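Local coordinates for protein similar to hydroxylamine oxidoreductase (PDB 6H5L) that probably acts as an oxidoreductase, carrying multiple heme c groups as the HAO-like subunit of a large reductase complex from an anammox bacterium, at residues G39-Y44 with Y403-G408; Q55-Y60 with M143-V148; E73-D78 with H128-H133. All blocks are in the same frame, centred on the assembly; numbering follows the deposited sequence.

Overall arrangement
Following the chain from its N terminus, the first halves come in the order 39-44, 55-60 and 73-78. Their partners then return in reverse. Residues 128-133 close contact 3, 143-148 close contact 2, and 403-408 close contact 1. The three loops are therefore nested, with contact 3 innermost, and none crosses another. Contact 1 ties the loop before helix 51-54 to the start of helix 406-412. Contact 2 ties helix 56-59 to the start of helix 146-152. Contact 3 joins the start of helix 77-87 to a heme-binding helix. Contacts 2 and 3 touch the same heme, and Pro144 packs against Cys132 and His133. Contacts 1 and 3 stay about 24 Å apart at their nearest atoms.

Contact 1: G39-Y44 with Y403-G408; sequences GPFTKY and YPLSDG
Leu405 pushes its CD2 methyl over one face of the Phe41 ring. This CH-pi contact measures 3.6 Å from CD2 to the ring centroid and lies 18° off the ring normal. Pro40 CG lies against the opposite face, toward the rim. The other methyl, CD1, is 4.0 Å from Tyr44 CD2, so the leucine fork serves both rings. Its CG stands roughly opposite the backbone N (chi1 -151°), which helps send the fork toward them. Gly408 completes the packed side. Its carbonyl O lies in the plane of the Phe41 ring at the edge, 3.6 Å from CE1. Its CA lies against the tyrosine ring, 3.5 Å from Tyr44 CZ. Ala185 of helix 182-189 also touches Tyr44, and Leu413 touches Phe41.

The other side is looser and more open. Asp407 is exposed and adds little to the contact. Its OD2 forms a salt bridge with Arg189. Tyr44 is partly exposed, and its OH is hydrogen-bonded to Glu412.

No hydrogen bond joins the two segments. Between them the hold is apolar and aromatic. The bond from Tyr44 to Glu412 adds a polar tie between the early loop and a later part of the same helix, 406-412.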
loop_
_atom_site.group_PDB
_atom_site.type_symbol
_atom_site.label_atom_id
_atom_site.label_comp_id
_atom_site.label_asym_id
_atom_site.label_seq_id
_atom_site.Cartn_x
_atom_site.Cartn_y
_atom_site.Cartn_z
ATOM N N GLY A 39 1.688 12.332 60.845
ATOM C CA GLY A 39 0.507 12.982 61.355
ATOM C C GLY A 39 0.598 13.259 62.842
ATOM O O GLY A 39 1.635 13.040 63.475
ATOM N N PRO A 40 -0.494 13.749 63.429
ATOM C CA PRO A 40 -0.483 14.049 64.873
ATOM C C PRO A 40 -0.161 12.850 65.751
ATOM O O PRO A 40 0.320 13.036 66.877
ATOM C CB PRO A 40 -1.903 14.573 65.128
ATOM C CG PRO A 40 -2.724 14.036 63.999
ATOM C CD PRO A 40 -1.805 14.021 62.817
ATOM N N PHE A 41 -0.403 11.629 65.275
ATOM C CA PHE A 41 -0.099 10.418 66.025
ATOM C C PHE A 41 1.145 9.716 65.494
ATOM O O PHE A 41 1.217 8.483 65.512
ATOM C CB PHE A 41 -1.299 9.472 66.005
ATOM C CG PHE A 41 -2.602 10.145 66.333
ATOM C CD1 PHE A 41 -2.803 10.727 67.574
ATOM C CD2 PHE A 41 -3.621 10.203 65.398
ATOM C CE1 PHE A 41 -3.997 11.352 67.876
ATOM C CE2 PHE A 41 -4.816 10.827 65.694
ATOM C CZ PHE A 41 -5.004 11.402 66.935
ATOM N N THR A 42 2.127 10.487 65.014
ATOM C CA THR A 42 3.333 9.898 64.438
ATOM C C THR A 42 4.123 9.094 65.463
ATOM O O THR A 42 4.824 8.141 65.100
ATOM C CB THR A 42 4.211 10.994 63.832
ATOM O OG1 THR A 42 5.458 10.433 63.403
ATOM C CG2 THR A 42 4.477 12.097 64.851
ATOM N N LYS A 43 4.022 9.452 66.739
ATOM C CA LYS A 43 4.754 8.771 67.799
ATOM C C LYS A 43 4.055 7.515 68.304
ATOM O O LYS A 43 4.598 6.831 69.180
ATOM C CB LYS A 43 4.977 9.736 68.965
ATOM C CG LYS A 43 5.791 10.975 68.612
ATOM C CD LYS A 43 7.222 10.610 68.243
ATOM C CE LYS A 43 8.075 11.850 68.030
ATOM N NZ LYS A 43 9.503 11.514 67.777
ATOM N N TYR A 44 2.867 7.203 67.794
ATOM C CA TYR A 44 2.098 6.064 68.274
ATOM C C TYR A 44 2.224 4.835 67.386
ATOM O O TYR A 44 1.749 3.762 67.773
ATOM C CB TYR A 44 0.619 6.448 68.410
ATOM C CG TYR A 44 0.352 7.450 69.511
ATOM C CD1 TYR A 44 0.626 8.799 69.330
ATOM C CD2 TYR A 44 -0.173 7.045 70.733
ATOM C CE1 TYR A 44 0.386 9.717 70.334
ATOM C CE2 TYR A 44 -0.420 7.957 71.742
ATOM C CZ TYR A 44 -0.138 9.291 71.537
ATOM O OH TYR A 44 -0.378 10.207 72.536
ATOM N N TYR A 403 -13.071 4.544 72.595
ATOM C CA TYR A 403 -12.865 4.964 71.217
ATOM C C TYR A 403 -11.400 4.753 70.837
ATOM O O TYR A 403 -10.512 4.921 71.681
ATOM C CB TYR A 403 -13.262 6.434 71.054
ATOM C CG TYR A 403 -13.274 6.944 69.630
ATOM C CD1 TYR A 403 -14.381 6.757 68.812
ATOM C CD2 TYR A 403 -12.180 7.619 69.107
ATOM C CE1 TYR A 403 -14.396 7.226 67.510
ATOM C CE2 TYR A 403 -12.185 8.091 67.806
ATOM C CZ TYR A 403 -13.296 7.892 67.012
ATOM O OH TYR A 403 -13.307 8.360 65.718
ATOM N N PRO A 404 -11.112 4.366 69.593
ATOM C CA PRO A 404 -9.730 4.029 69.224
ATOM C C PRO A 404 -8.764 5.176 69.493
ATOM O O PRO A 404 -8.983 6.313 69.070
ATOM C CB PRO A 404 -9.830 3.709 67.727
ATOM C CG PRO A 404 -11.145 4.278 67.283
ATOM C CD PRO A 404 -12.040 4.157 68.471
ATOM N N LEU A 405 -7.693 4.858 70.228
ATOM C CA LEU A 405 -6.617 5.804 70.534
ATOM C C LEU A 405 -7.130 7.001 71.332
ATOM O O LEU A 405 -6.781 8.150 71.057
ATOM C CB LEU A 405 -5.911 6.263 69.256
ATOM C CG LEU A 405 -4.442 6.665 69.391
ATOM C CD1 LEU A 405 -3.555 5.435 69.443
ATOM C CD2 LEU A 405 -4.032 7.572 68.249
ATOM N N SER A 406 -7.960 6.729 72.344
ATOM C CA SER A 406 -8.500 7.809 73.161
ATOM C C SER A 406 -7.416 8.497 73.981
ATOM O O SER A 406 -7.511 9.702 74.241
ATOM C CB SER A 406 -9.601 7.277 74.079
ATOM O OG SER A 406 -10.701 6.789 73.331
ATOM N N ASP A 407 -6.385 7.757 74.399
ATOM C CA ASP A 407 -5.291 8.370 75.146
ATOM C C ASP A 407 -4.480 9.309 74.262
ATOM O O ASP A 407 -4.047 10.377 74.713
ATOM C CB ASP A 407 -4.393 7.290 75.749
ATOM C CG ASP A 407 -3.885 6.306 74.712
ATOM O OD1 ASP A 407 -4.376 6.344 73.564
ATOM O OD2 ASP A 407 -2.993 5.498 75.044
ATOM N N GLY A 408 -4.262 8.928 73.002
ATOM C CA GLY A 408 -3.536 9.794 72.091
ATOM C C GLY A 408 -4.336 11.003 71.654
ATOM O O GLY A 408 -3.767 12.066 71.392
#

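Contact 2: Q55-Y60 with M143-V148; sequences QPNRHY and MPTGEV. With HEC (heme c), chain D.
Met143 lies between the Tyr60 ring and a heme, so one side chain touches both an aromatic residue and a cofactor. On the tyrosine side this is an oblique Met-aromatic contact in a multi-heme cytochrome. SD is 5.5 Å from the ring centroid and 40° off its normal. The closer touch is made by Met143 CG, 3.4 Å from Tyr60 CE1. The two side chains cross at about a right angle. Bends at chi2 (-61°) and chi3 bring the thioether to the heme, where SD is 3.7 Å from heme CHA. Tyr60 OH is hydrogen-bonded to a propionate of another heme, so the contact lies between two cofactors. Arg357 of a second subunit packs on the same tyrosine.

Thr145 caps helix 146-152 through a weak bond from Glu147 N to its OG1. Its CG2 methyl lies 3.8 Å from Pro56 CB and 3.7 Å from Asn57 OD1. The amide of Asn57 and the carboxylate of Glu147 cross obliquely without bonding. Asn57 ND2 bonds Glu207 instead, and Glu147 OE2 takes the backbone N of Leu16. Pro144 lays CG on the porphyrin, 3.4 Å from heme C1D. On the other segment, Pro56 CG is 3.2 Å from propionate oxygen O2D of that heme.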
loop_
_atom_site.group_PDB
_atom_site.type_symbol
_atom_site.label_atom_id
_atom_site.label_comp_id
_atom_site.label_asym_id
_atom_site.label_seq_id
_atom_site.Cartn_x
_atom_site.Cartn_y
_atom_site.Cartn_z
ATOM N N GLN A 55 5.218 7.524 50.212
ATOM C CA GLN A 55 5.370 8.882 50.742
ATOM C C GLN A 55 6.856 9.152 50.924
ATOM O O GLN A 55 7.391 9.076 52.038
ATOM C CB GLN A 55 4.605 9.046 52.058
ATOM C CG GLN A 55 4.529 10.470 52.571
ATOM C CD GLN A 55 3.375 11.252 51.972
ATOM O OE1 GLN A 55 2.711 10.794 51.042
ATOM N NE2 GLN A 55 3.125 12.437 52.515
ATOM N N PRO A 56 7.564 9.469 49.833
ATOM C CA PRO A 56 9.036 9.528 49.911
ATOM C C PRO A 56 9.572 10.623 50.818
ATOM O O PRO A 56 10.517 10.371 51.577
ATOM C CB PRO A 56 9.450 9.753 48.448
ATOM C CG PRO A 56 8.284 9.281 47.642
ATOM C CD PRO A 56 7.078 9.625 48.453
ATOM N N ASN A 57 9.018 11.837 50.749
ATOM C CA ASN A 57 9.523 12.932 51.576
ATOM C C ASN A 57 9.563 12.550 53.049
ATOM O O ASN A 57 10.542 12.836 53.748
ATOM C CB ASN A 57 8.664 14.183 51.383
ATOM C CG ASN A 57 9.041 14.969 50.141
ATOM O OD1 ASN A 57 10.174 14.889 49.662
ATOM N ND2 ASN A 57 8.098 15.748 49.622
ATOM N N ARG A 58 8.513 11.892 53.534
ATOM C CA ARG A 58 8.422 11.572 54.951
ATOM C C ARG A 58 9.177 10.298 55.313
ATOM O O ARG A 58 9.689 10.193 56.431
ATOM C CB ARG A 58 6.955 11.452 55.362
ATOM C CG ARG A 58 6.714 11.032 56.806
ATOM C CD ARG A 58 7.045 12.138 57.792
ATOM N NE ARG A 58 6.708 11.761 59.161
ATOM C CZ ARG A 58 6.912 12.539 60.219
ATOM N NH1 ARG A 58 7.453 13.739 60.065
ATOM N NH2 ARG A 58 6.575 12.116 61.431
ATOM N N HIS A 59 9.274 9.330 54.397
ATOM C CA HIS A 59 9.670 7.982 54.786
ATOM C C HIS A 59 10.735 7.316 53.922
ATOM O O HIS A 59 11.095 6.170 54.212
ATOM C CB HIS A 59 8.437 7.064 54.827
ATOM C CG HIS A 59 7.477 7.391 55.929
ATOM N ND1 HIS A 59 7.848 7.411 57.257
ATOM C CD2 HIS A 59 6.159 7.702 55.903
ATOM C CE1 HIS A 59 6.803 7.729 57.999
ATOM N NE2 HIS A 59 5.764 7.907 57.202
ATOM N N TYR A 60 11.248 7.968 52.882
ATOM C CA TYR A 60 12.250 7.307 52.057
ATOM C C TYR A 60 13.590 7.238 52.781
ATOM O O TYR A 60 13.968 8.155 53.515
ATOM C CB TYR A 60 12.419 8.021 50.716
ATOM C CG TYR A 60 13.368 7.306 49.779
ATOM C CD1 TYR A 60 13.005 6.112 49.171
ATOM C CD2 TYR A 60 14.630 7.819 49.511
ATOM C CE1 TYR A 60 13.869 5.450 48.318
ATOM C CE2 TYR A 60 15.501 7.166 48.657
ATOM C CZ TYR A 60 15.114 5.982 48.064
ATOM O OH TYR A 60 15.974 5.325 47.213
ATOM N N MET A 143 13.751 9.188 45.315
ATOM C CA MET A 143 12.429 8.930 44.763
ATOM C C MET A 143 11.786 10.273 44.450
ATOM O O MET A 143 11.474 11.049 45.361
ATOM C CB MET A 143 11.561 8.108 45.718
ATOM C CG MET A 143 11.904 6.627 45.750
ATOM S SD MET A 143 11.710 5.803 44.157
ATOM C CE MET A 143 13.389 5.253 43.868
ATOM N N PRO A 144 11.571 10.584 43.174
ATOM C CA PRO A 144 11.069 11.916 42.810
ATOM C C PRO A 144 9.616 12.096 43.227
ATOM O O PRO A 144 8.714 11.420 42.725
ATOM C CB PRO A 144 11.240 11.952 41.286
ATOM C CG PRO A 144 11.189 10.531 40.885
ATOM C CD PRO A 144 11.805 9.734 41.994
ATOM N N THR A 145 9.397 13.035 44.143
ATOM C CA THR A 145 8.051 13.455 44.492
ATOM C C THR A 145 7.535 14.431 43.441
ATOM O O THR A 145 8.229 14.773 42.483
ATOM C CB THR A 145 8.015 14.102 45.873
ATOM O OG1 THR A 145 8.851 15.263 45.869
ATOM C CG2 THR A 145 8.520 13.121 46.922
ATOM N N GLY A 146 6.297 14.887 43.628
ATOM C CA GLY A 146 5.713 15.873 42.743
ATOM C C GLY A 146 6.475 17.181 42.724
ATOM O O GLY A 146 6.368 17.947 41.757
ATOM N N GLU A 147 7.252 17.453 43.773
ATOM C CA GLU A 147 8.059 18.666 43.834
ATOM C C GLU A 147 9.186 18.649 42.807
ATOM O O GLU A 147 9.546 19.701 42.269
ATOM C CB GLU A 147 8.614 18.840 45.247
ATOM C CG GLU A 147 7.536 18.780 46.329
ATOM C CD GLU A 147 8.069 19.097 47.710
ATOM O OE1 GLU A 147 9.264 18.829 47.949
ATOM O OE2 GLU A 147 7.299 19.617 48.551
ATOM N N VAL A 148 9.751 17.475 42.522
ATOM C CA VAL A 148 10.736 17.368 41.451
ATOM C C VAL A 148 10.061 17.533 40.095
ATOM O O VAL A 148 10.544 18.269 39.226
ATOM C CB VAL A 148 11.490 16.029 41.546
ATOM C CG1 VAL A 148 12.395 15.833 40.336
ATOM C CG2 VAL A 148 12.291 15.962 42.832
HETATM FE FE HEC D . 12.420 6.110 37.825
HETATM C CHA HEC D . 10.893 4.950 40.650
HETATM C CHB HEC D . 14.501 3.335 37.856
HETATM C CHC HEC D . 14.145 7.336 35.142
HETATM C CHD HEC D . 10.456 8.956 37.837
HETATM N NA HEC D . 12.642 4.443 39.010
HETATM C C1A HEC D . 11.929 4.188 40.163
HETATM C C2A HEC D . 12.439 2.975 40.770
HETATM C C3A HEC D . 13.448 2.533 39.996
HETATM C C4A HEC D . 13.586 3.444 38.877
HETATM C CMA HEC D . 14.339 1.285 40.190
HETATM C CAA HEC D . 11.885 2.385 42.096
HETATM C CBA HEC D . 11.525 0.902 42.026
HETATM C CGA HEC D . 10.536 0.619 40.929
HETATM O O1A HEC D . 9.468 1.281 40.889
HETATM O O2A HEC D . 10.810 -0.286 40.101
HETATM N NB HEC D . 14.041 5.471 36.733
HETATM C C1B HEC D . 14.711 4.270 36.867
HETATM C C2B HEC D . 15.660 4.161 35.778
HETATM C C3B HEC D . 15.569 5.269 35.035
HETATM C C4B HEC D . 14.543 6.108 35.617
HETATM C CMB HEC D . 16.621 2.974 35.561
HETATM C CAB HEC D . 16.379 5.615 33.764
HETATM C CBB HEC D . 15.950 4.714 32.584
HETATM N NC HEC D . 12.311 7.823 36.706
HETATM C C1C HEC D . 13.139 8.129 35.643
HETATM C C2C HEC D . 12.673 9.363 35.046
HETATM C C3C HEC D . 11.749 9.881 35.866
HETATM C C4C HEC D . 11.441 8.881 36.876
HETATM C CMC HEC D . 13.448 10.127 33.948
HETATM C CAC HEC D . 11.031 11.242 35.698
HETATM C CBC HEC D . 10.200 11.302 34.401
HETATM N ND HEC D . 10.950 6.871 39.078
HETATM C C1D HEC D . 10.187 8.006 38.802
HETATM C C2D HEC D . 9.057 8.030 39.706
HETATM C C3D HEC D . 9.201 6.778 40.572
HETATM C C4D HEC D . 10.403 6.123 40.118
HETATM C CMD HEC D . 7.929 9.078 39.795
HETATM C CAD HEC D . 8.265 6.322 41.707
HETATM C CBD HEC D . 8.553 7.190 42.924
HETATM C CGD HEC D . 7.854 6.621 44.127
HETATM O O1D HEC D . 7.023 5.691 43.958
HETATM O O2D HEC D . 8.136 7.104 45.252
#

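Contact 3: E73-D78 with H128-H133; sequences EQERRD and HCFDCH. With HEC (heme c), chain D.
Asp131 OD2 accepts the backbone N-H of His128 at 2.7 Å, nearly straight at 176° and on the anti side of the carboxylate. In return, His128 ND1 takes Phe130 N in its ring plane at 3.0 Å. This capping box starts helix 129-133, which carries a CxxCH heme-binding motif.

Arg77 lies across His128 and Phe130 at the start of this helix. Its CB sits over one face of the His128 ring, 3.8 Å from the centroid. The chain then runs extended from CG to NE (chi2 173°), crossing Phe130 at about a right angle. One face of the guanidinium lies over CD1 of Phe130. CZ is 4.4 Å from the ring centroid in an off-centre cation-pi contact, with the planes 34° apart. NH2 points toward Asp131, but its 4.5 Å from OD1 is too long for a salt bridge; Arg122 makes one there. With an alanine in place of Arg77, the Phe130 ring would probably lose its guanidinium cover and be freer to turn.

Next door, Arg76 grips Asp78 side-on with two nitrogens. It also pairs with Asp82 of a neighbouring cytochrome chain. At the heme, Cys129 and Cys132 form the thioether bonds. His216 binds the iron too, and His133 NE2 lies 2.0 Å from heme FE.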
loop_
_atom_site.group_PDB
_atom_site.type_symbol
_atom_site.label_atom_id
_atom_site.label_comp_id
_atom_site.label_asym_id
_atom_site.label_seq_id
_atom_site.Cartn_x
_atom_site.Cartn_y
_atom_site.Cartn_z
ATOM N N GLU A 73 28.486 11.296 41.331
ATOM C CA GLU A 73 29.572 12.239 41.583
ATOM C C GLU A 73 30.306 12.629 40.308
ATOM O O GLU A 73 30.755 13.773 40.180
ATOM C CB GLU A 73 30.550 11.641 42.595
ATOM C CG GLU A 73 30.229 12.007 44.036
ATOM C CD GLU A 73 30.874 11.077 45.042
ATOM O OE1 GLU A 73 31.566 10.126 44.621
ATOM O OE2 GLU A 73 30.678 11.297 46.255
ATOM N N GLN A 74 30.426 11.713 39.350
ATOM C CA GLN A 74 31.076 12.007 38.081
ATOM C C GLN A 74 30.073 12.172 36.946
ATOM O O GLN A 74 30.469 12.144 35.775
ATOM C CB GLN A 74 32.103 10.923 37.752
ATOM C CG GLN A 74 33.245 10.861 38.755
ATOM C CD GLN A 74 34.302 9.838 38.390
ATOM O OE1 GLN A 74 34.604 9.627 37.215
ATOM N NE2 GLN A 74 34.874 9.197 39.402
ATOM N N GLU A 75 28.789 12.350 37.277
ATOM C CA GLU A 75 27.745 12.678 36.301
ATOM C C GLU A 75 27.709 11.672 35.154
ATOM O O GLU A 75 27.578 12.035 33.983
ATOM C CB GLU A 75 27.915 14.107 35.781
ATOM C CG GLU A 75 27.821 15.164 36.873
ATOM C CD GLU A 75 28.206 16.547 36.393
ATOM O OE1 GLU A 75 27.309 17.303 35.961
ATOM O OE2 GLU A 75 29.410 16.874 36.444
ATOM N N ARG A 76 27.825 10.390 35.497
ATOM C CA ARG A 76 27.816 9.318 34.500
ATOM C C ARG A 76 26.374 8.882 34.230
ATOM O O ARG A 76 25.911 7.824 34.658
ATOM C CB ARG A 76 28.679 8.154 34.966
ATOM C CG ARG A 76 30.151 8.503 35.134
ATOM C CD ARG A 76 30.755 8.989 33.826
ATOM N NE ARG A 76 30.630 7.994 32.765
ATOM C CZ ARG A 76 31.526 7.042 32.524
ATOM N NH1 ARG A 76 32.619 6.954 33.270
ATOM N NH2 ARG A 76 31.328 6.179 31.538
ATOM N N ARG A 77 25.657 9.747 33.507
ATOM C CA ARG A 77 24.306 9.403 33.077
ATOM C C ARG A 77 24.300 8.153 32.209
ATOM O O ARG A 77 23.347 7.366 32.253
ATOM C CB ARG A 77 23.682 10.575 32.320
ATOM C CG ARG A 77 23.512 11.834 33.150
ATOM C CD ARG A 77 23.059 13.005 32.291
ATOM N NE ARG A 77 22.602 14.132 33.100
ATOM C CZ ARG A 77 23.409 15.018 33.675
ATOM N NH1 ARG A 77 24.722 14.910 33.537
ATOM N NH2 ARG A 77 22.902 16.010 34.394
ATOM N N ASP A 78 25.361 7.946 31.428
ATOM C CA ASP A 78 25.416 6.792 30.537
ATOM C C ASP A 78 25.416 5.482 31.314
ATOM O O ASP A 78 24.806 4.499 30.878
ATOM C CB ASP A 78 26.654 6.880 29.644
ATOM C CG ASP A 78 27.944 6.879 30.441
ATOM O OD1 ASP A 78 27.985 7.521 31.511
ATOM O OD2 ASP A 78 28.915 6.232 29.999
ATOM N N HIS A 128 16.416 12.372 31.573
ATOM C CA HIS A 128 17.160 11.173 31.916
ATOM C C HIS A 128 16.837 10.721 33.335
ATOM O O HIS A 128 16.276 11.470 34.140
ATOM C CB HIS A 128 18.663 11.431 31.778
ATOM C CG HIS A 128 19.491 10.188 31.716
ATOM N ND1 HIS A 128 19.954 9.545 32.844
ATOM C CD2 HIS A 128 19.942 9.470 30.661
ATOM C CE1 HIS A 128 20.650 8.482 32.486
ATOM N NE2 HIS A 128 20.662 8.417 31.167
ATOM N N CYS A 129 17.195 9.465 33.629
ATOM C CA CYS A 129 17.104 8.956 34.995
ATOM C C CYS A 129 17.839 9.865 35.968
ATOM O O CYS A 129 17.422 10.029 37.118
ATOM C CB CYS A 129 17.677 7.540 35.070
ATOM S SG CYS A 129 17.804 6.676 33.487
ATOM N N PHE A 130 18.946 10.457 35.516
ATOM C CA PHE A 130 19.680 11.410 36.338
ATOM C C PHE A 130 18.797 12.586 36.738
ATOM O O PHE A 130 18.861 13.062 37.876
ATOM C CB PHE A 130 20.908 11.897 35.571
ATOM C CG PHE A 130 22.086 12.219 36.441
ATOM C CD1 PHE A 130 22.218 13.471 37.017
ATOM C CD2 PHE A 130 23.074 11.274 36.667
ATOM C CE1 PHE A 130 23.306 13.771 37.812
ATOM C CE2 PHE A 130 24.166 11.567 37.460
ATOM C CZ PHE A 130 24.281 12.818 38.033
ATOM N N ASP A 131 17.963 13.063 35.810
ATOM C CA ASP A 131 17.160 14.257 36.063
ATOM C C ASP A 131 16.112 14.014 37.145
ATOM O O ASP A 131 15.816 14.915 37.942
ATOM C CB ASP A 131 16.494 14.721 34.768
ATOM C CG ASP A 131 17.500 15.130 33.705
ATOM O OD1 ASP A 131 18.430 15.902 34.021
ATOM O OD2 ASP A 131 17.363 14.673 32.550
ATOM N N CYS A 132 15.545 12.808 37.193
ATOM C CA CYS A 132 14.482 12.494 38.138
ATOM C C CYS A 132 14.969 11.839 39.423
ATOM O O CYS A 132 14.276 11.932 40.441
ATOM C CB CYS A 132 13.447 11.565 37.489
ATOM S SG CYS A 132 12.258 12.371 36.387
ATOM N N HIS A 133 16.136 11.190 39.416
ATOM C CA HIS A 133 16.547 10.369 40.548
ATOM C C HIS A 133 17.821 10.822 41.246
ATOM O O HIS A 133 18.007 10.471 42.416
ATOM C CB HIS A 133 16.736 8.907 40.113
ATOM C CG HIS A 133 15.456 8.198 39.795
ATOM N ND1 HIS A 133 14.547 7.831 40.766
ATOM C CD2 HIS A 133 14.937 7.778 38.616
ATOM C CE1 HIS A 133 13.522 7.223 40.197
ATOM N NE2 HIS A 133 13.734 7.177 38.894
HETATM FE FE HEC D . 12.420 6.110 37.825
HETATM C CHA HEC D . 10.893 4.950 40.650
HETATM C CHB HEC D . 14.501 3.335 37.856
HETATM C CHC HEC D . 14.145 7.336 35.142
HETATM C CHD HEC D . 10.456 8.956 37.837
HETATM N NA HEC D . 12.642 4.443 39.010
HETATM C C1A HEC D . 11.929 4.188 40.163
HETATM C C2A HEC D . 12.439 2.975 40.770
HETATM C C3A HEC D . 13.448 2.533 39.996
HETATM C C4A HEC D . 13.586 3.444 38.877
HETATM C CMA HEC D . 14.339 1.285 40.190
HETATM C CAA HEC D . 11.885 2.385 42.096
HETATM C CBA HEC D . 11.525 0.902 42.026
HETATM C CGA HEC D . 10.536 0.619 40.929
HETATM O O1A HEC D . 9.468 1.281 40.889
HETATM O O2A HEC D . 10.810 -0.286 40.101
HETATM N NB HEC D . 14.041 5.471 36.733
HETATM C C1B HEC D . 14.711 4.270 36.867
HETATM C C2B HEC D . 15.660 4.161 35.778
HETATM C C3B HEC D . 15.569 5.269 35.035
HETATM C C4B HEC D . 14.543 6.108 35.617
HETATM C CMB HEC D . 16.621 2.974 35.561
HETATM C CAB HEC D . 16.379 5.615 33.764
HETATM C CBB HEC D . 15.950 4.714 32.584
HETATM N NC HEC D . 12.311 7.823 36.706
HETATM C C1C HEC D . 13.139 8.129 35.643
HETATM C C2C HEC D . 12.673 9.363 35.046
HETATM C C3C HEC D . 11.749 9.881 35.866
HETATM C C4C HEC D . 11.441 8.881 36.876
HETATM C CMC HEC D . 13.448 10.127 33.948
HETATM C CAC HEC D . 11.031 11.242 35.698
HETATM C CBC HEC D . 10.200 11.302 34.401
HETATM N ND HEC D . 10.950 6.871 39.078
HETATM C C1D HEC D . 10.187 8.006 38.802
HETATM C C2D HEC D . 9.057 8.030 39.706
HETATM C C3D HEC D . 9.201 6.778 40.572
HETATM C C4D HEC D . 10.403 6.123 40.118
HETATM C CMD HEC D . 7.929 9.078 39.795
HETATM C CAD HEC D . 8.265 6.322 41.707
HETATM C CBD HEC D . 8.553 7.190 42.924
HETATM C CGD HEC D . 7.854 6.621 44.127
HETATM O O1D HEC D . 7.023 5.691 43.958
HETATM O O2D HEC D . 8.136 7.104 45.252
#